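Extracellular ligand-binding receptor (Desulfohalobium retbaense DSM 5692, PDB 5ERE) probably serves as an extracellular solute-binding sensor of the leucine-binding protein family, binding 2-oxo-4-methylpentanoic acid (ketoleucine) in its periplasmic-binding-protein module. Local coordinates at residues S12-E15 / D16-V19; E20-R23 / A24-A28; P252-F255 / G256-Y260. One frame throughout, in Å; residues are numbered along the deposited sequence.

Contact 1: residues S12-E15 / D16-V19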
loop_
_atom_site.group_PDB
_atom_site.type_symbol
_atom_site.label_atom_id
_atom_site.label_comp_id
_atom_site.label_asym_id
_atom_site.label_seq_id
_atom_site.Cartn_x
_atom_site.Cartn_y
_atom_site.Cartn_z
ATOM N N SER A 12 26.888 -9.634 14.622
ATOM C CA SER A 12 26.238 -8.360 14.399
ATOM C C SER A 12 25.129 -8.165 15.431
ATOM O O SER A 12 24.827 -9.080 16.218
ATOM C CB SER A 12 25.670 -8.272 12.975
ATOM O OG SER A 12 24.314 -8.681 12.912
ATOM N N ALA A 13 24.545 -6.962 15.430
ATOM C CA ALA A 13 23.364 -6.656 16.254
ATOM C C ALA A 13 22.124 -7.540 15.902
ATOM O O ALA A 13 21.156 -7.632 16.674
ATOM C CB ALA A 13 23.020 -5.210 16.098
ATOM N N PHE A 14 22.147 -8.149 14.722
ATOM C CA PHE A 14 20.984 -8.917 14.234
ATOM C C PHE A 14 21.225 -10.425 14.310
ATOM O O PHE A 14 20.639 -11.227 13.557
ATOM C CB PHE A 14 20.645 -8.418 12.829
ATOM C CG PHE A 14 20.626 -6.904 12.759
ATOM C CD1 PHE A 14 19.650 -6.203 13.444
ATOM C CD2 PHE A 14 21.601 -6.193 12.052
ATOM C CE1 PHE A 14 19.624 -4.799 13.426
ATOM C CE2 PHE A 14 21.591 -4.770 12.033
ATOM C CZ PHE A 14 20.598 -4.087 12.712
ATOM N N GLU A 15 22.045 -10.797 15.289
ATOM C CA GLU A 15 22.348 -12.188 15.608
ATOM C C GLU A 15 21.071 -13.020 15.720
ATOM O O GLU A 15 21.004 -14.108 15.148
ATOM C CB GLU A 15 23.152 -12.283 16.918
ATOM C CG GLU A 15 23.707 -13.676 17.224
ATOM C CD GLU A 15 24.647 -13.683 18.415
ATOM O OE1 GLU A 15 24.447 -12.862 19.341
ATOM O OE2 GLU A 15 25.590 -14.507 18.414
ATOM N N ASP A 16 20.055 -12.481 16.402
ATOM C CA ASP A 16 18.829 -13.211 16.679
ATOM C C ASP A 16 18.049 -13.519 15.398
ATOM O O ASP A 16 17.490 -14.600 15.264
ATOM C CB ASP A 16 17.941 -12.453 17.681
ATOM C CG ASP A 16 17.234 -11.236 17.065
ATOM O OD1 ASP A 16 17.922 -10.345 16.504
ATOM O OD2 ASP A 16 15.984 -11.161 17.145
ATOM N N ILE A 17 18.033 -12.578 14.470
ATOM C CA ILE A 17 17.386 -12.761 13.173
ATOM C C ILE A 17 18.134 -13.840 12.390
ATOM O O ILE A 17 17.528 -14.764 11.819
ATOM C CB ILE A 17 17.343 -11.423 12.407
ATOM C CG1 ILE A 17 16.254 -10.524 13.020
ATOM C CG2 ILE A 17 17.119 -11.605 10.880
ATOM C CD1 ILE A 17 16.457 -9.041 12.730
ATOM N N ALA A 18 19.455 -13.739 12.420
ATOM C CA ALA A 18 20.313 -14.699 11.766
ATOM C C ALA A 18 20.073 -16.111 12.287
ATOM O O ALA A 18 19.971 -17.010 11.491
ATOM C CB ALA A 18 21.771 -14.341 11.934
ATOM N N VAL A 19 19.966 -16.302 13.603
ATOM C CA VAL A 19 19.735 -17.624 14.163
ATOM C C VAL A 19 18.338 -18.129 13.813
ATOM O O VAL A 19 18.160 -19.319 13.583
ATOM C CB VAL A 19 19.922 -17.649 15.715
ATOM C CG1 VAL A 19 19.424 -18.944 16.326
ATOM C CG2 VAL A 19 21.399 -17.446 16.092
HETATM O O HOH W 1 20.116 -9.795 17.831
#

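Contact 2: residues E20-R23 / A24-A28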
loop_
_atom_site.group_PDB
_atom_site.type_symbol
_atom_site.label_atom_id
_atom_site.label_comp_id
_atom_site.label_asym_id
_atom_site.label_seq_id
_atom_site.Cartn_x
_atom_site.Cartn_y
_atom_site.Cartn_z
ATOM N N GLU A 20 17.366 -17.228 13.781
ATOM C CA GLU A 20 16.024 -17.547 13.365
ATOM C C GLU A 20 16.010 -18.091 11.928
ATOM O O GLU A 20 15.401 -19.123 11.623
ATOM C CB GLU A 20 15.145 -16.302 13.476
ATOM C CG GLU A 20 13.697 -16.568 13.059
ATOM C CD GLU A 20 12.760 -15.437 13.396
ATOM O OE1 GLU A 20 12.466 -15.223 14.599
ATOM O OE2 GLU A 20 12.313 -14.768 12.453
ATOM N N GLN A 21 16.708 -17.396 11.046
ATOM C CA GLN A 21 16.765 -17.778 9.646
ATOM C C GLN A 21 17.444 -19.141 9.494
ATOM O O GLN A 21 16.986 -19.966 8.708
ATOM C CB GLN A 21 17.478 -16.714 8.826
ATOM C CG GLN A 21 16.723 -15.418 8.747
ATOM C CD GLN A 21 17.572 -14.269 8.173
ATOM O OE1 GLN A 21 18.719 -14.078 8.562
ATOM N NE2 GLN A 21 17.017 -13.544 7.231
ATOM N N GLN A 22 18.527 -19.362 10.234
ATOM C CA GLN A 22 19.243 -20.629 10.234
ATOM C C GLN A 22 18.355 -21.761 10.684
ATOM O O GLN A 22 18.316 -22.805 10.038
ATOM C CB GLN A 22 20.454 -20.546 11.139
ATOM C CG GLN A 22 21.230 -21.840 11.386
ATOM C CD GLN A 22 22.026 -21.749 12.679
ATOM O OE1 GLN A 22 23.188 -21.378 12.669
ATOM N NE2 GLN A 22 21.376 -22.059 13.817
ATOM N N ARG A 23 17.681 -21.566 11.809
ATOM C CA ARG A 23 16.684 -22.511 12.284
ATOM C C ARG A 23 15.613 -22.851 11.259
ATOM O O ARG A 23 15.273 -24.045 11.051
ATOM C CB ARG A 23 16.033 -21.921 13.534
ATOM C CG ARG A 23 16.954 -21.966 14.700
ATOM C CD ARG A 23 16.341 -21.257 15.916
ATOM N NE ARG A 23 17.167 -21.444 17.092
ATOM C CZ ARG A 23 16.936 -20.850 18.262
ATOM N NH1 ARG A 23 15.924 -20.016 18.401
ATOM N NH2 ARG A 23 17.724 -21.088 19.286
ATOM N N ALA A 24 15.068 -21.822 10.597
ATOM C CA ALA A 24 13.970 -22.075 9.689
ATOM C C ALA A 24 14.445 -22.860 8.446
ATOM O O ALA A 24 13.741 -23.733 7.951
ATOM C CB ALA A 24 13.326 -20.825 9.307
ATOM N N VAL A 25 15.660 -22.566 7.994
ATOM C CA VAL A 25 16.263 -23.213 6.846
ATOM C C VAL A 25 16.521 -24.680 7.118
ATOM O O VAL A 25 16.286 -25.520 6.251
ATOM C CB VAL A 25 17.558 -22.523 6.466
ATOM C CG1 VAL A 25 18.405 -23.377 5.557
ATOM C CG2 VAL A 25 17.219 -21.226 5.786
ATOM N N GLU A 26 17.008 -24.977 8.314
ATOM C CA GLU A 26 17.337 -26.339 8.662
ATOM C C GLU A 26 16.076 -27.132 8.866
ATOM O O GLU A 26 16.017 -28.278 8.437
ATOM C CB GLU A 26 18.225 -26.416 9.886
ATOM C CG GLU A 26 19.567 -25.735 9.620
ATOM C CD GLU A 26 20.738 -26.445 10.230
ATOM O OE1 GLU A 26 21.254 -27.378 9.573
ATOM O OE2 GLU A 26 21.141 -26.053 11.348
ATOM N N LEU A 27 15.058 -26.524 9.465
ATOM C CA LEU A 27 13.776 -27.209 9.637
ATOM C C LEU A 27 13.119 -27.558 8.274
ATOM O O LEU A 27 12.609 -28.672 8.056
ATOM C CB LEU A 27 12.861 -26.338 10.486
ATOM C CG LEU A 27 11.521 -26.931 10.890
ATOM C CD1 LEU A 27 11.731 -28.089 11.830
ATOM C CD2 LEU A 27 10.738 -25.864 11.581
ATOM N N ALA A 28 13.178 -26.598 7.358
ATOM C CA ALA A 28 12.630 -26.700 6.018
ATOM C C ALA A 28 13.309 -27.808 5.193
ATOM O O ALA A 28 12.653 -28.532 4.429
ATOM C CB ALA A 28 12.769 -25.373 5.320
#

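Contact 3: residues P252-F255 / G256-Y260. With COI (2-oxo-4-methylpentanoic acid), chain B.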
loop_
_atom_site.group_PDB
_atom_site.type_symbol
_atom_site.label_atom_id
_atom_site.label_comp_id
_atom_site.label_asym_id
_atom_site.label_seq_id
_atom_site.Cartn_x
_atom_site.Cartn_y
_atom_site.Cartn_z
ATOM N N PRO A 252 8.469 -18.304 15.339
ATOM C CA PRO A 252 9.321 -17.632 14.359
ATOM C C PRO A 252 8.715 -16.316 13.930
ATOM O O PRO A 252 7.505 -16.269 13.734
ATOM C CB PRO A 252 9.347 -18.624 13.202
ATOM C CG PRO A 252 8.003 -19.314 13.277
ATOM C CD PRO A 252 7.553 -19.270 14.711
ATOM N N GLY A 253 9.517 -15.268 13.786
ATOM C CA GLY A 253 9.020 -14.041 13.204
ATOM C C GLY A 253 9.158 -14.014 11.691
ATOM O O GLY A 253 9.312 -15.048 11.057
ATOM N N PHE A 254 9.126 -12.815 11.124
ATOM C CA PHE A 254 9.105 -12.640 9.677
ATOM C C PHE A 254 10.234 -13.364 8.989
ATOM O O PHE A 254 10.054 -13.978 7.914
ATOM C CB PHE A 254 9.206 -11.148 9.282
ATOM C CG PHE A 254 9.585 -10.968 7.864
ATOM C CD1 PHE A 254 8.631 -11.118 6.877
ATOM C CD2 PHE A 254 10.898 -10.739 7.506
ATOM C CE1 PHE A 254 8.973 -11.025 5.537
ATOM C CE2 PHE A 254 11.252 -10.647 6.175
ATOM C CZ PHE A 254 10.286 -10.793 5.191
ATOM N N PHE A 255 11.418 -13.266 9.570
ATOM C CA PHE A 255 12.583 -13.748 8.854
ATOM C C PHE A 255 12.608 -15.267 8.741
ATOM O O PHE A 255 12.998 -15.780 7.714
ATOM C CB PHE A 255 13.842 -13.262 9.522
ATOM C CG PHE A 255 13.927 -11.762 9.578
ATOM C CD1 PHE A 255 14.483 -11.056 8.529
ATOM C CD2 PHE A 255 13.414 -11.061 10.676
ATOM C CE1 PHE A 255 14.566 -9.653 8.558
ATOM C CE2 PHE A 255 13.485 -9.648 10.707
ATOM C CZ PHE A 255 14.062 -8.954 9.641
ATOM N N GLY A 256 12.232 -15.957 9.811
ATOM C CA GLY A 256 12.017 -17.396 9.756
ATOM C C GLY A 256 10.989 -17.792 8.706
ATOM O O GLY A 256 11.227 -18.694 7.898
ATOM N N VAL A 257 9.841 -17.128 8.723
ATOM C CA VAL A 257 8.741 -17.441 7.807
ATOM C C VAL A 257 9.208 -17.271 6.363
ATOM O O VAL A 257 8.981 -18.137 5.499
ATOM C CB VAL A 257 7.509 -16.529 8.077
ATOM C CG1 VAL A 257 6.438 -16.661 6.959
ATOM C CG2 VAL A 257 6.924 -16.813 9.437
ATOM N N GLU A 258 9.866 -16.153 6.108
ATOM C CA GLU A 258 10.419 -15.866 4.805
ATOM C C GLU A 258 11.455 -16.894 4.358
ATOM O O GLU A 258 11.515 -17.269 3.185
ATOM C CB GLU A 258 11.088 -14.466 4.800
ATOM C CG GLU A 258 11.681 -14.085 3.452
ATOM C CD GLU A 258 12.467 -12.747 3.493
ATOM O OE1 GLU A 258 13.328 -12.581 4.403
ATOM O OE2 GLU A 258 12.217 -11.893 2.605
ATOM N N ALA A 259 12.330 -17.262 5.278
ATOM C CA ALA A 259 13.407 -18.157 4.964
ATOM C C ALA A 259 12.831 -19.571 4.703
ATOM O O ALA A 259 13.311 -20.264 3.816
ATOM C CB ALA A 259 14.420 -18.185 6.060
ATOM N N TYR A 260 11.777 -19.950 5.422
ATOM C CA TYR A 260 11.106 -21.205 5.176
ATOM C C TYR A 260 10.512 -21.248 3.754
ATOM O O TYR A 260 10.637 -22.266 3.060
ATOM C CB TYR A 260 9.987 -21.460 6.224
ATOM C CG TYR A 260 9.206 -22.716 5.967
ATOM C CD1 TYR A 260 9.657 -23.938 6.447
ATOM C CD2 TYR A 260 8.014 -22.691 5.232
ATOM C CE1 TYR A 260 8.941 -25.132 6.200
ATOM C CE2 TYR A 260 7.296 -23.874 4.981
ATOM C CZ TYR A 260 7.763 -25.079 5.472
ATOM O OH TYR A 260 7.052 -26.243 5.248
HETATM C C1 COI B . 16.479 -5.382 5.830
HETATM O O1 COI B . 17.610 -5.006 5.421
HETATM O O2 COI B . 15.427 -5.172 5.177
HETATM C C2 COI B . 16.412 -6.155 7.103
HETATM O O3 COI B . 15.337 -6.506 7.550
HETATM C C3 COI B . 17.741 -6.483 7.741
HETATM C C4 COI B . 17.531 -7.090 9.082
HETATM C C5 COI B . 18.757 -7.920 9.397
HETATM C C6 COI B . 17.337 -5.912 10.027
HETATM O O HOH W 2 14.547 -14.172 6.176
#

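Contact 1: residues S12-E15 / D16-V19
F14 and E15 each give their backbone carbonyl to an amide of the next turn, and this starts helix 15-32. The site is a helix N-terminus in the periplasmic binding protein fold, reached from strand 3-8 through a type I turn from S12 to E15. F14 is the N-cap residue. A18 N bonds to F14 O at 3.0 Å. V19 N bonds to E15 O at 2.9 Å. In front of the cap, S12 OG accepts from F14 N at 2.9 Å, which makes an ST turn. The backbone bond from E15 N to S12 O is weak.

D16 carries the side-chain part. Its CB starts beside the E15 carbonyl carbon. Its CG takes the crowded position between the backbone N and the carbonyl carbon (chi1 74°). The carboxylate therefore folds back over the start of the helix, and OD1 comes within 4.0 Å of F14 C. At the tip the two oxygens divide their work. OD2 makes a salt bridge with R214, which fixes the outer end of the group. OD1 accepts from a water that also donates to A13 O, and so ties the turn to the first helical residues.

I17 adds the apolar part. Its CD1 approaches F14 CB at 4.2 Å and meets the phenyl ring obliquely. A13 CB sits over one face of that ring. The F14 side chain is part of the pocket for 2-oxo-4-methylpentanoic acid, so the turn holds a pocket residue at the head of the helix. The bridging water is close at both ends: 2.7 Å to A13 O and 2.6 Å to D16 OD1.

Contact 2: residues E20-R23 / A24-A28
A24 stands one turn after E20 on helix 15-32 and donates its amide to E20 O at 2.9 Å. It is the residue most covered in this contact, followed by R23 and Q22. The three form the middle of a regular alpha-helical run. The methyl of A24 also rests 3.5 Å from E20 O, so the carbonyl meets both the N-H and the CB of the same residue.

R23 repeats the pattern one turn on. Its O accepts from L27 N at 3.0 Å with an N-H...O angle of 161°. L27 CB lies against the same oxygen at 3.4 Å. The R23 side chain runs out extended to F244 and Y248 of helix 239-248 and to L250 in the loop after it.

Q22 O takes the amide of E26 at 3.1 Å. E26 CG also closes on this oxygen, at 3.2 Å, because it lies anti to the carbonyl carbon and beside the backbone N (chi1 -63°). Further out the two side chains only brush, with Q22 CG 4.2 Å from E26 OE2. V25 does much the same to Q21: its amide bonds to Q21 O, and CG2 touches that oxygen at 3.2 Å.

The helix is the connection of the beta-alpha-beta unit of strand 3-8, helix 15-32 and strand 37-42. Q22, V25 and E26 pack on strand 37-42, chiefly on F40. R23, A24 and L27 meet helix 239-248, while E20, V25 and A28 reach helix 254-271.

Contact 3: residues P252-F255 / G256-Y260
E258 sets its CB over the rim of the F254 ring, with its carboxylate beyond the CZ/CE2 edge, at the N-terminus of helix 254-271 in the periplasmic binding protein fold. G253 is the N-cap. Three backbone bonds begin the helix: V257 N to G253 O at 3.2 Å, E258 N to F254 O at 2.8 Å, and A259 N to F255 O.

E258 CB makes a CH-pi contact, 4.1 Å from the F254 ring centroid. CG is anti to the backbone N (chi1 -179°) and the chain runs on extended, which sets the carboxylate at 58° to the ring plane. E258 OE1 reaches F254 CE2 at 3.3 Å.

Polar bonds hold the buried carboxylate. OE2 is hydrogen-bonded to T109 OG1 and OE1 to G93 N. A water donates to both E258 OE1 and F255 O. With an alanine here the carboxylate is gone, and T109 OG1, G93 N and the water would probably each lose this partner.

The last contact is with the ligand. F255 carries F254 CD2 over one face of its ring, and its edge meets 2-oxo-4-methylpentanoic acid, with F255 CE1 3.4 Å from the ligand O3.

From the N terminus, contact 1 turns the chain from the loop after strand 3-8 into helix 15-32. Contact 2 follows directly on the same helix, its centre about 13 Å from that of contact 1. Contact 3 comes much later, at the start of helix 254-271. All three are local and in series, so none nests or crosses, and each closes just a turn or two. In space the helices meet. I17 CG2 of contact 1 packs on F255 CG at 3.5 Å. From contact 2, the E20 carboxylate probably bonds to G253 N and G256 N, joining helix 15-32 to the head of helix 254-271 beside the ligand pocket.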